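Local coordinates for protein-glutamine gamma-glutamyltransferase (Pagrus major, PDB 1G0D) that probably catalyses calcium-dependent cross-linking of proteins, joining peptide-bound glutamine to lysine side chains or other primary amines, at residues L473-F484 with H557-P568; L582-Q590 with V663-V673. One frame throughout, in Å; residues are numbered along the deposited sequence.

Interaction 1. Residues L473-F484 with H557-P568; sequences LQLSIKHAQPVF and HLIRVKALLDAP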
loop_
_atom_site.group_PDB
_atom_site.type_symbol
_atom_site.label_atom_id
_atom_site.label_comp_id
_atom_site.label_asym_id
_atom_site.label_seq_id
_atom_site.Cartn_x
_atom_site.Cartn_y
_atom_site.Cartn_z
ATOM N N LEU A 473 -34.105 -13.084 19.743
ATOM C CA LEU A 473 -33.934 -13.287 18.322
ATOM C C LEU A 473 -32.493 -12.995 17.890
ATOM O O LEU A 473 -31.883 -12.031 18.351
ATOM C CB LEU A 473 -34.914 -12.400 17.563
ATOM C CG LEU A 473 -36.245 -12.996 17.054
ATOM C CD1 LEU A 473 -36.526 -14.351 17.666
ATOM C CD2 LEU A 473 -37.381 -12.026 17.388
ATOM N N GLN A 474 -31.954 -13.832 17.007
ATOM C CA GLN A 474 -30.597 -13.654 16.512
ATOM C C GLN A 474 -30.574 -13.885 15.018
ATOM O O GLN A 474 -30.851 -14.978 14.540
ATOM C CB GLN A 474 -29.642 -14.625 17.202
ATOM C CG GLN A 474 -29.663 -14.539 18.731
ATOM C CD GLN A 474 -29.159 -13.194 19.271
ATOM O OE1 GLN A 474 -29.355 -12.867 20.450
ATOM N NE2 GLN A 474 -28.509 -12.410 18.408
ATOM N N LEU A 475 -30.230 -12.839 14.280
ATOM C CA LEU A 475 -30.207 -12.884 12.821
ATOM C C LEU A 475 -28.791 -13.106 12.317
ATOM O O LEU A 475 -27.852 -12.568 12.876
ATOM C CB LEU A 475 -30.769 -11.557 12.276
ATOM C CG LEU A 475 -31.472 -11.439 10.916
ATOM C CD1 LEU A 475 -32.393 -12.607 10.630
ATOM C CD2 LEU A 475 -32.248 -10.144 10.902
ATOM N N SER A 476 -28.640 -13.898 11.260
ATOM C CA SER A 476 -27.326 -14.174 10.696
ATOM C C SER A 476 -27.454 -14.629 9.250
ATOM O O SER A 476 -28.437 -15.269 8.917
ATOM C CB SER A 476 -26.625 -15.261 11.519
ATOM O OG SER A 476 -27.151 -16.554 11.250
ATOM N N ILE A 477 -26.480 -14.288 8.403
ATOM C CA ILE A 477 -26.478 -14.670 6.983
ATOM C C ILE A 477 -25.325 -15.617 6.756
ATOM O O ILE A 477 -24.259 -15.417 7.328
ATOM C CB ILE A 477 -26.303 -13.431 6.058
ATOM C CG1 ILE A 477 -27.487 -12.491 6.246
ATOM C CG2 ILE A 477 -26.249 -13.837 4.610
ATOM C CD1 ILE A 477 -27.158 -11.072 5.969
ATOM N N LYS A 478 -25.517 -16.637 5.926
ATOM C CA LYS A 478 -24.449 -17.603 5.699
ATOM C C LYS A 478 -24.342 -18.055 4.271
ATOM O O LYS A 478 -25.328 -18.113 3.570
ATOM C CB LYS A 478 -24.654 -18.828 6.580
ATOM C CG LYS A 478 -25.968 -18.851 7.353
ATOM C CD LYS A 478 -25.825 -19.614 8.666
ATOM C CE LYS A 478 -27.190 -20.087 9.173
ATOM N NZ LYS A 478 -27.082 -20.872 10.446
ATOM N N HIS A 479 -23.141 -18.388 3.831
ATOM C CA HIS A 479 -22.973 -18.828 2.465
ATOM C C HIS A 479 -21.794 -19.774 2.295
ATOM O O HIS A 479 -20.863 -19.754 3.103
ATOM C CB HIS A 479 -22.812 -17.613 1.548
ATOM C CG HIS A 479 -21.501 -16.891 1.694
ATOM N ND1 HIS A 479 -21.426 -15.543 1.973
ATOM C CD2 HIS A 479 -20.222 -17.307 1.530
ATOM C CE1 HIS A 479 -20.163 -15.161 1.975
ATOM N NE2 HIS A 479 -19.412 -16.213 1.709
ATOM N N ALA A 480 -21.827 -20.577 1.228
ATOM C CA ALA A 480 -20.763 -21.554 0.927
ATOM C C ALA A 480 -19.633 -21.032 0.038
ATOM O O ALA A 480 -19.021 -21.823 -0.685
ATOM C CB ALA A 480 -21.365 -22.793 0.259
ATOM N N GLN A 481 -19.359 -19.728 0.096
ATOM C CA GLN A 481 -18.323 -19.090 -0.724
ATOM C C GLN A 481 -18.488 -19.462 -2.185
ATOM O O GLN A 481 -17.705 -20.240 -2.718
ATOM C CB GLN A 481 -16.939 -19.513 -0.266
ATOM C CG GLN A 481 -16.622 -19.082 1.127
ATOM C CD GLN A 481 -15.502 -19.893 1.714
ATOM O OE1 GLN A 481 -15.737 -20.909 2.384
ATOM N NE2 GLN A 481 -14.263 -19.457 1.464
ATOM N N PRO A 482 -19.488 -18.872 -2.864
ATOM C CA PRO A 482 -19.770 -19.148 -4.281
ATOM C C PRO A 482 -18.704 -18.733 -5.248
ATOM O O PRO A 482 -17.951 -17.793 -4.979
ATOM C CB PRO A 482 -21.032 -18.354 -4.542
ATOM C CG PRO A 482 -20.916 -17.207 -3.585
ATOM C CD PRO A 482 -20.409 -17.851 -2.331
ATOM N N VAL A 483 -18.656 -19.426 -6.385
ATOM C CA VAL A 483 -17.719 -19.084 -7.436
ATOM C C VAL A 483 -18.434 -18.268 -8.507
ATOM O O VAL A 483 -19.516 -18.631 -8.916
ATOM C CB VAL A 483 -17.184 -20.330 -8.113
ATOM C CG1 VAL A 483 -16.214 -19.934 -9.254
ATOM C CG2 VAL A 483 -16.517 -21.202 -7.084
ATOM N N PHE A 484 -17.848 -17.169 -8.957
ATOM C CA PHE A 484 -18.478 -16.372 -10.000
ATOM C C PHE A 484 -18.835 -17.295 -11.155
ATOM O O PHE A 484 -18.016 -18.133 -11.558
ATOM C CB PHE A 484 -17.529 -15.296 -10.514
ATOM C CG PHE A 484 -18.140 -14.418 -11.555
ATOM C CD1 PHE A 484 -19.283 -13.686 -11.266
ATOM C CD2 PHE A 484 -17.591 -14.334 -12.834
ATOM C CE1 PHE A 484 -19.874 -12.872 -12.241
ATOM C CE2 PHE A 484 -18.177 -13.523 -13.817
ATOM C CZ PHE A 484 -19.323 -12.793 -13.517
ATOM N N HIS A 557 -16.928 -8.676 -8.215
ATOM C CA HIS A 557 -17.993 -9.669 -8.025
ATOM C C HIS A 557 -18.566 -9.731 -6.597
ATOM O O HIS A 557 -18.617 -10.809 -5.985
ATOM C CB HIS A 557 -17.473 -11.069 -8.411
ATOM C CG HIS A 557 -16.493 -11.061 -9.541
ATOM N ND1 HIS A 557 -16.873 -11.225 -10.856
ATOM C CD2 HIS A 557 -15.157 -10.865 -9.561
ATOM C CE1 HIS A 557 -15.814 -11.128 -11.637
ATOM N NE2 HIS A 557 -14.758 -10.910 -10.874
ATOM N N LEU A 558 -19.031 -8.587 -6.088
ATOM C CA LEU A 558 -19.581 -8.493 -4.733
ATOM C C LEU A 558 -21.112 -8.350 -4.600
ATOM O O LEU A 558 -21.758 -7.568 -5.303
ATOM C CB LEU A 558 -18.943 -7.311 -4.025
ATOM C CG LEU A 558 -17.515 -7.377 -3.526
ATOM C CD1 LEU A 558 -17.052 -5.930 -3.373
ATOM C CD2 LEU A 558 -17.422 -8.164 -2.189
ATOM N N ILE A 559 -21.688 -9.077 -3.653
ATOM C CA ILE A 559 -23.111 -9.007 -3.426
ATOM C C ILE A 559 -23.369 -8.753 -1.952
ATOM O O ILE A 559 -23.067 -9.585 -1.099
ATOM C CB ILE A 559 -23.800 -10.328 -3.878
ATOM C CG1 ILE A 559 -23.867 -10.363 -5.415
ATOM C CG2 ILE A 559 -25.208 -10.436 -3.276
ATOM C CD1 ILE A 559 -24.156 -11.711 -5.982
ATOM N N ARG A 560 -23.932 -7.596 -1.642
ATOM C CA ARG A 560 -24.225 -7.283 -0.256
ATOM C C ARG A 560 -25.620 -7.792 0.103
ATOM O O ARG A 560 -26.598 -7.331 -0.458
ATOM C CB ARG A 560 -24.165 -5.775 -0.056
ATOM C CG ARG A 560 -24.142 -5.321 1.391
ATOM C CD ARG A 560 -23.780 -3.856 1.427
ATOM N NE ARG A 560 -22.350 -3.647 1.243
ATOM C CZ ARG A 560 -21.753 -2.458 1.281
ATOM N NH1 ARG A 560 -20.436 -2.361 1.108
ATOM N NH2 ARG A 560 -22.472 -1.361 1.487
ATOM N N VAL A 561 -25.714 -8.754 1.013
ATOM C CA VAL A 561 -27.003 -9.277 1.446
ATOM C C VAL A 561 -27.341 -8.645 2.784
ATOM O O VAL A 561 -26.465 -8.517 3.637
ATOM C CB VAL A 561 -26.948 -10.794 1.624
ATOM C CG1 VAL A 561 -28.294 -11.322 2.111
ATOM C CG2 VAL A 561 -26.556 -11.440 0.307
ATOM N N LYS A 562 -28.589 -8.216 2.955
ATOM C CA LYS A 562 -29.049 -7.598 4.210
ATOM C C LYS A 562 -30.314 -8.264 4.723
ATOM O O LYS A 562 -31.132 -8.742 3.960
ATOM C CB LYS A 562 -29.334 -6.114 4.012
ATOM C CG LYS A 562 -28.172 -5.356 3.429
ATOM C CD LYS A 562 -28.503 -3.871 3.342
ATOM C CE LYS A 562 -27.336 -3.047 2.844
ATOM N NZ LYS A 562 -27.588 -1.614 3.117
ATOM N N ALA A 563 -30.490 -8.309 6.021
ATOM C CA ALA A 563 -31.691 -8.939 6.519
ATOM C C ALA A 563 -32.172 -8.074 7.652
ATOM O O ALA A 563 -31.373 -7.590 8.452
ATOM C CB ALA A 563 -31.399 -10.353 7.005
ATOM N N LEU A 564 -33.476 -7.837 7.687
ATOM C CA LEU A 564 -34.087 -7.020 8.734
ATOM C C LEU A 564 -35.049 -7.962 9.417
ATOM O O LEU A 564 -35.710 -8.762 8.761
ATOM C CB LEU A 564 -34.871 -5.867 8.111
ATOM C CG LEU A 564 -34.938 -4.493 8.758
ATOM C CD1 LEU A 564 -36.289 -4.319 9.374
ATOM C CD2 LEU A 564 -33.829 -4.303 9.764
ATOM N N LEU A 565 -35.134 -7.897 10.728
ATOM C CA LEU A 565 -36.045 -8.774 11.437
ATOM C C LEU A 565 -36.809 -7.851 12.330
ATOM O O LEU A 565 -36.294 -7.483 13.372
ATOM C CB LEU A 565 -35.263 -9.753 12.304
ATOM C CG LEU A 565 -35.684 -11.198 12.562
ATOM C CD1 LEU A 565 -36.108 -11.342 14.001
ATOM C CD2 LEU A 565 -36.782 -11.599 11.634
ATOM N N ASP A 566 -38.001 -7.421 11.944
ATOM C CA ASP A 566 -38.681 -6.562 12.874
ATOM C C ASP A 566 -39.212 -7.427 13.979
ATOM O O ASP A 566 -40.217 -8.139 13.856
ATOM C CB ASP A 566 -39.782 -5.745 12.251
ATOM C CG ASP A 566 -39.819 -4.349 12.833
ATOM O OD1 ASP A 566 -39.970 -3.375 12.051
ATOM O OD2 ASP A 566 -39.672 -4.242 14.081
ATOM N N ALA A 567 -38.450 -7.364 15.063
ATOM C CA ALA A 567 -38.697 -8.115 16.264
ATOM C C ALA A 567 -39.897 -7.611 17.042
ATOM O O ALA A 567 -39.943 -6.453 17.470
ATOM C CB ALA A 567 -37.435 -8.082 17.159
ATOM N N PRO A 568 -40.893 -8.488 17.225
ATOM C CA PRO A 568 -42.159 -8.275 17.947
ATOM C C PRO A 568 -42.008 -7.736 19.398
ATOM O O PRO A 568 -41.111 -8.215 20.142
ATOM C CB PRO A 568 -42.812 -9.665 17.931
ATOM C CG PRO A 568 -41.667 -10.628 17.586
ATOM C CD PRO A 568 -40.825 -9.840 16.640
#
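L473, L475 and I477, alternate residues of strand 473-479, point their side chains at V561, A563 and L565 on strand 558-566 and A567 just beyond it. The two strands run nearly antiparallel, at 158°, but their axes stay 7.9 Å apart and no hydrogen bond joins them: they belong to different sheets, and side chains fill the gap. L475 is the central bump. With CG anti to the backbone N (chi1 -152°), its CD2 branch drops into the shallow spot above A563, 4.0 Å from A563 CB, and the same methyl presses within 3.3 Å of L565 CB. L565 answers in the other direction: its CD1 lies 3.5 Å from L473 CG, the two leucines crossing at about a right angle. Beyond them L473 CD2 reaches A567 CB and P568 CD, where the chain is poorly ordered. On the other side of L475, I477 lowers CD1 onto the backbone of V561, 3.5 Å from V561 O, with V561 CG1 against its CD1 and CG2. Farther along, F484, past its strand, meets H557, just before the other: H557 ND1 sits 3.4 Å above the centre of the F484 ring, the planes inclined at 49°, while H557 NE2 bonds K671 O. Residues 476-482 and I580, which V561 approaches, probably form part of the GTP site, as in relatives. Two sheets thus pack face to face in the first beta-barrel domain after the catalytic core of transglutaminases. Strand 473-479 is an outer strand hydrogen-bonded to 488-496, whereas strand 558-566 lies between 502-513 and 573-581.

Interaction 2. Residues L582-Q590 with V663-V673; sequences LSTPELLVQ and VDFDSDRLKDV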
loop_
_atom_site.group_PDB
_atom_site.type_symbol
_atom_site.label_atom_id
_atom_site.label_comp_id
_atom_site.label_asym_id
_atom_site.label_seq_id
_atom_site.Cartn_x
_atom_site.Cartn_y
_atom_site.Cartn_z
ATOM N N LEU A 582 -17.784 -13.243 -4.726
ATOM C CA LEU A 582 -17.852 -14.429 -5.572
ATOM C C LEU A 582 -16.454 -14.640 -6.175
ATOM O O LEU A 582 -15.899 -13.716 -6.780
ATOM C CB LEU A 582 -18.907 -14.227 -6.674
ATOM C CG LEU A 582 -20.407 -14.485 -6.447
ATOM C CD1 LEU A 582 -20.780 -14.273 -5.046
ATOM C CD2 LEU A 582 -21.205 -13.542 -7.269
ATOM N N SER A 583 -15.902 -15.853 -6.028
ATOM C CA SER A 583 -14.539 -16.168 -6.497
ATOM C C SER A 583 -14.277 -16.331 -7.980
ATOM O O SER A 583 -15.170 -16.682 -8.727
ATOM C CB SER A 583 -13.996 -17.430 -5.790
ATOM O OG SER A 583 -14.958 -18.449 -5.573
ATOM N N THR A 584 -13.037 -16.070 -8.400
ATOM C CA THR A 584 -12.637 -16.258 -9.794
ATOM C C THR A 584 -11.686 -17.459 -9.768
ATOM O O THR A 584 -11.104 -17.778 -8.728
ATOM C CB THR A 584 -11.922 -15.037 -10.383
ATOM O OG1 THR A 584 -11.022 -14.496 -9.413
ATOM C CG2 THR A 584 -12.940 -13.967 -10.790
ATOM N N PRO A 585 -11.515 -18.149 -10.900
ATOM C CA PRO A 585 -10.604 -19.294 -10.804
ATOM C C PRO A 585 -9.202 -18.847 -10.464
ATOM O O PRO A 585 -8.840 -17.705 -10.739
ATOM C CB PRO A 585 -10.693 -19.954 -12.182
ATOM C CG PRO A 585 -11.209 -18.877 -13.113
ATOM C CD PRO A 585 -12.049 -17.956 -12.262
ATOM N N GLU A 586 -8.429 -19.746 -9.850
ATOM C CA GLU A 586 -7.051 -19.462 -9.484
ATOM C C GLU A 586 -6.036 -20.011 -10.475
ATOM O O GLU A 586 -5.900 -21.221 -10.629
ATOM C CB GLU A 586 -6.719 -20.016 -8.121
ATOM C CG GLU A 586 -5.487 -19.328 -7.587
ATOM C CD GLU A 586 -4.775 -20.109 -6.511
ATOM O OE1 GLU A 586 -5.458 -20.901 -5.801
ATOM O OE2 GLU A 586 -3.531 -19.911 -6.386
ATOM N N LEU A 587 -5.298 -19.106 -11.109
ATOM C CA LEU A 587 -4.313 -19.483 -12.113
ATOM C C LEU A 587 -3.305 -20.486 -11.589
ATOM O O LEU A 587 -2.889 -20.410 -10.437
ATOM C CB LEU A 587 -3.567 -18.234 -12.654
ATOM C CG LEU A 587 -4.398 -17.086 -13.270
ATOM C CD1 LEU A 587 -3.499 -16.022 -13.949
ATOM C CD2 LEU A 587 -5.365 -17.688 -14.280
ATOM N N LEU A 588 -2.938 -21.430 -12.457
ATOM C CA LEU A 588 -1.936 -22.454 -12.183
ATOM C C LEU A 588 -0.693 -21.934 -12.843
ATOM O O LEU A 588 -0.560 -21.957 -14.087
ATOM C CB LEU A 588 -2.294 -23.762 -12.847
ATOM C CG LEU A 588 -1.830 -25.050 -12.179
ATOM C CD1 LEU A 588 -1.453 -26.005 -13.252
ATOM C CD2 LEU A 588 -0.685 -24.802 -11.268
ATOM N N VAL A 589 0.202 -21.417 -12.014
ATOM C CA VAL A 589 1.438 -20.889 -12.530
ATOM C C VAL A 589 2.537 -21.890 -12.170
ATOM O O VAL A 589 2.656 -22.303 -11.009
ATOM C CB VAL A 589 1.703 -19.515 -11.936
ATOM C CG1 VAL A 589 2.823 -18.860 -12.661
ATOM C CG2 VAL A 589 0.464 -18.659 -12.051
ATOM N N GLN A 590 3.298 -22.314 -13.191
ATOM C CA GLN A 590 4.379 -23.286 -13.030
ATOM C C GLN A 590 5.576 -22.936 -13.896
ATOM O O GLN A 590 5.438 -22.613 -15.059
ATOM C CB GLN A 590 3.908 -24.676 -13.437
ATOM C CG GLN A 590 2.620 -25.124 -12.787
ATOM C CD GLN A 590 2.009 -26.356 -13.458
ATOM O OE1 GLN A 590 2.029 -27.457 -12.894
ATOM N NE2 GLN A 590 1.455 -26.173 -14.664
ATOM N N VAL A 663 0.944 -13.211 -11.814
ATOM C CA VAL A 663 0.188 -13.205 -13.042
ATOM C C VAL A 663 -1.271 -12.766 -12.871
ATOM O O VAL A 663 -1.971 -13.129 -11.908
ATOM C CB VAL A 663 0.241 -14.606 -13.707
ATOM C CG1 VAL A 663 -0.501 -14.590 -15.013
ATOM C CG2 VAL A 663 1.678 -15.001 -13.943
ATOM N N ASP A 664 -1.690 -11.953 -13.836
ATOM C CA ASP A 664 -3.034 -11.437 -13.938
ATOM C C ASP A 664 -3.690 -11.848 -15.280
ATOM O O ASP A 664 -3.039 -11.903 -16.323
ATOM C CB ASP A 664 -2.990 -9.918 -13.841
ATOM C CG ASP A 664 -4.310 -9.283 -14.197
ATOM O OD1 ASP A 664 -5.210 -9.233 -13.322
ATOM O OD2 ASP A 664 -4.456 -8.843 -15.360
ATOM N N PHE A 665 -4.981 -12.159 -15.241
ATOM C CA PHE A 665 -5.738 -12.491 -16.458
ATOM C C PHE A 665 -7.031 -11.681 -16.545
ATOM O O PHE A 665 -7.843 -11.666 -15.601
ATOM C CB PHE A 665 -6.100 -13.993 -16.541
ATOM C CG PHE A 665 -7.050 -14.332 -17.686
ATOM C CD1 PHE A 665 -6.568 -14.571 -18.978
ATOM C CD2 PHE A 665 -8.431 -14.347 -17.486
ATOM C CE1 PHE A 665 -7.460 -14.809 -20.054
ATOM C CE2 PHE A 665 -9.313 -14.584 -18.549
ATOM C CZ PHE A 665 -8.828 -14.812 -19.829
ATOM N N ASP A 666 -7.212 -11.001 -17.676
ATOM C CA ASP A 666 -8.436 -10.238 -17.908
ATOM C C ASP A 666 -9.094 -10.608 -19.236
ATOM O O ASP A 666 -8.426 -10.961 -20.220
ATOM C CB ASP A 666 -8.202 -8.723 -17.866
ATOM C CG ASP A 666 -9.512 -7.941 -17.707
ATOM O OD1 ASP A 666 -9.644 -6.877 -18.348
ATOM O OD2 ASP A 666 -10.406 -8.388 -16.945
ATOM N N SER A 667 -10.417 -10.513 -19.247
ATOM C CA SER A 667 -11.184 -10.854 -20.421
ATOM C C SER A 667 -12.438 -10.034 -20.295
ATOM O O SER A 667 -12.656 -9.429 -19.245
ATOM C CB SER A 667 -11.542 -12.330 -20.367
ATOM O OG SER A 667 -12.313 -12.572 -19.202
ATOM N N ASP A 668 -13.259 -10.031 -21.347
ATOM C CA ASP A 668 -14.517 -9.273 -21.350
ATOM C C ASP A 668 -15.462 -9.705 -20.233
ATOM O O ASP A 668 -15.955 -8.864 -19.486
ATOM C CB ASP A 668 -15.248 -9.402 -22.701
ATOM C CG ASP A 668 -15.565 -10.842 -23.067
ATOM O OD1 ASP A 668 -16.347 -11.042 -24.021
ATOM O OD2 ASP A 668 -15.036 -11.771 -22.419
ATOM N N ARG A 669 -15.677 -11.010 -20.107
ATOM C CA ARG A 669 -16.566 -11.547 -19.106
ATOM C C ARG A 669 -15.903 -12.055 -17.829
ATOM O O ARG A 669 -16.586 -12.224 -16.807
ATOM C CB ARG A 669 -17.401 -12.653 -19.731
ATOM C CG ARG A 669 -18.056 -12.217 -21.027
ATOM C CD ARG A 669 -19.282 -11.352 -20.771
ATOM N NE ARG A 669 -20.486 -12.174 -20.802
ATOM C CZ ARG A 669 -21.010 -12.762 -19.729
ATOM N NH1 ARG A 669 -22.120 -13.507 -19.834
ATOM N NH2 ARG A 669 -20.428 -12.592 -18.537
ATOM N N LEU A 670 -14.596 -12.330 -17.876
ATOM C CA LEU A 670 -13.862 -12.793 -16.677
ATOM C C LEU A 670 -12.779 -11.801 -16.339
ATOM O O LEU A 670 -11.796 -11.639 -17.093
ATOM C CB LEU A 670 -13.199 -14.137 -16.887
ATOM C CG LEU A 670 -13.536 -15.262 -15.908
ATOM C CD1 LEU A 670 -12.287 -16.053 -15.630
ATOM C CD2 LEU A 670 -14.135 -14.750 -14.651
ATOM N N LYS A 671 -12.970 -11.134 -15.203
ATOM C CA LYS A 671 -12.025 -10.136 -14.769
ATOM C C LYS A 671 -11.585 -10.444 -13.364
ATOM O O LYS A 671 -12.317 -11.124 -12.630
ATOM C CB LYS A 671 -12.673 -8.738 -14.802
ATOM C CG LYS A 671 -13.612 -8.463 -15.969
ATOM C CD LYS A 671 -14.270 -7.090 -15.872
ATOM C CE LYS A 671 -14.002 -6.280 -17.131
ATOM N NZ LYS A 671 -12.656 -6.618 -17.746
ATOM N N ASP A 672 -10.392 -9.936 -13.006
ATOM C CA ASP A 672 -9.845 -10.096 -11.663
ATOM C C ASP A 672 -9.402 -11.551 -11.457
ATOM O O ASP A 672 -9.840 -12.244 -10.536
ATOM C CB ASP A 672 -10.942 -9.672 -10.654
ATOM C CG ASP A 672 -10.398 -9.151 -9.332
ATOM O OD1 ASP A 672 -11.025 -9.439 -8.286
ATOM O OD2 ASP A 672 -9.368 -8.453 -9.329
ATOM N N VAL A 673 -8.554 -12.052 -12.338
ATOM C CA VAL A 673 -8.088 -13.421 -12.175
ATOM C C VAL A 673 -6.557 -13.462 -11.954
ATOM O O VAL A 673 -5.785 -13.056 -12.831
ATOM C CB VAL A 673 -8.486 -14.280 -13.407
ATOM C CG1 VAL A 673 -8.019 -15.701 -13.209
ATOM C CG2 VAL A 673 -9.997 -14.235 -13.599
#
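T584 and V673 bring their CA atoms to within 5.9 Å, and from there the chain 582-590 passes alongside the turn that links strand 659-666 to strand 673-682, with no backbone-to-backbone hydrogen bond between the two segments. The polar link is T584 OG1, which donates to D672 O at 2.8 Å, 19° out of the carbonyl plane. A chi1 of 41° places this hydroxyl between the backbone N and the carbonyl carbon of T584, and sends CG2 beside the N, where it lies 3.4 Å from K671 O. The next residue, P585, meets L670 tip to tip, its CD 3.9 Å from L670 CD1. L587 then inserts as a fork: CD2 touches V673 CG1 at 3.5 Å and CD1 touches V663 CG1 at the same distance, each valine crossing the leucine at about a right angle. CD1 also comes to F665 CB, while the F665 ring leads away to meet those of F607 and F620. V589 CG1 adds a looser touch on V663 CG2. Within the turn, S667 OG accepts from L670 N in an ST motif, and K671 NZ forms a salt bridge with D666, through the syn lone pair of OD2. The carboxylate of D672 pairs with R171, and that of D664 with K674 and R248. The contact packs one segment of the C-terminal immunoglobulin-like domain against a beta hairpin of the same domain. F607 of strand 601-608 touches P585, L587 and L670, while the backbones of L588 and S606, and of L587 and K674 of strand 673-682, are hydrogen-bonded.

In the fold
Interaction 1 packs two beta sheets together, and interaction 2 lies in the C-terminal immunoglobulin-like domain; their centres are 26 Å apart, but they touch through 482-484 and H557 on one side and 582-583 on the other. F484 N lies 2.7 Å from S583 O and H557 O lies 2.9 Å from L582 N, both probable hydrogen bonds, while P482 CG packs on L582 CD1 at 3.3 Å. Residues 476-482 of interaction 1 and 578-581, just ahead of interaction 2, probably bind GTP, by analogy with relatives, so this junction borders the likely nucleotide site. Y515, important for catalytic activity, has its side chain about 11 Å from that of H557 and about 9 Å from that of D672.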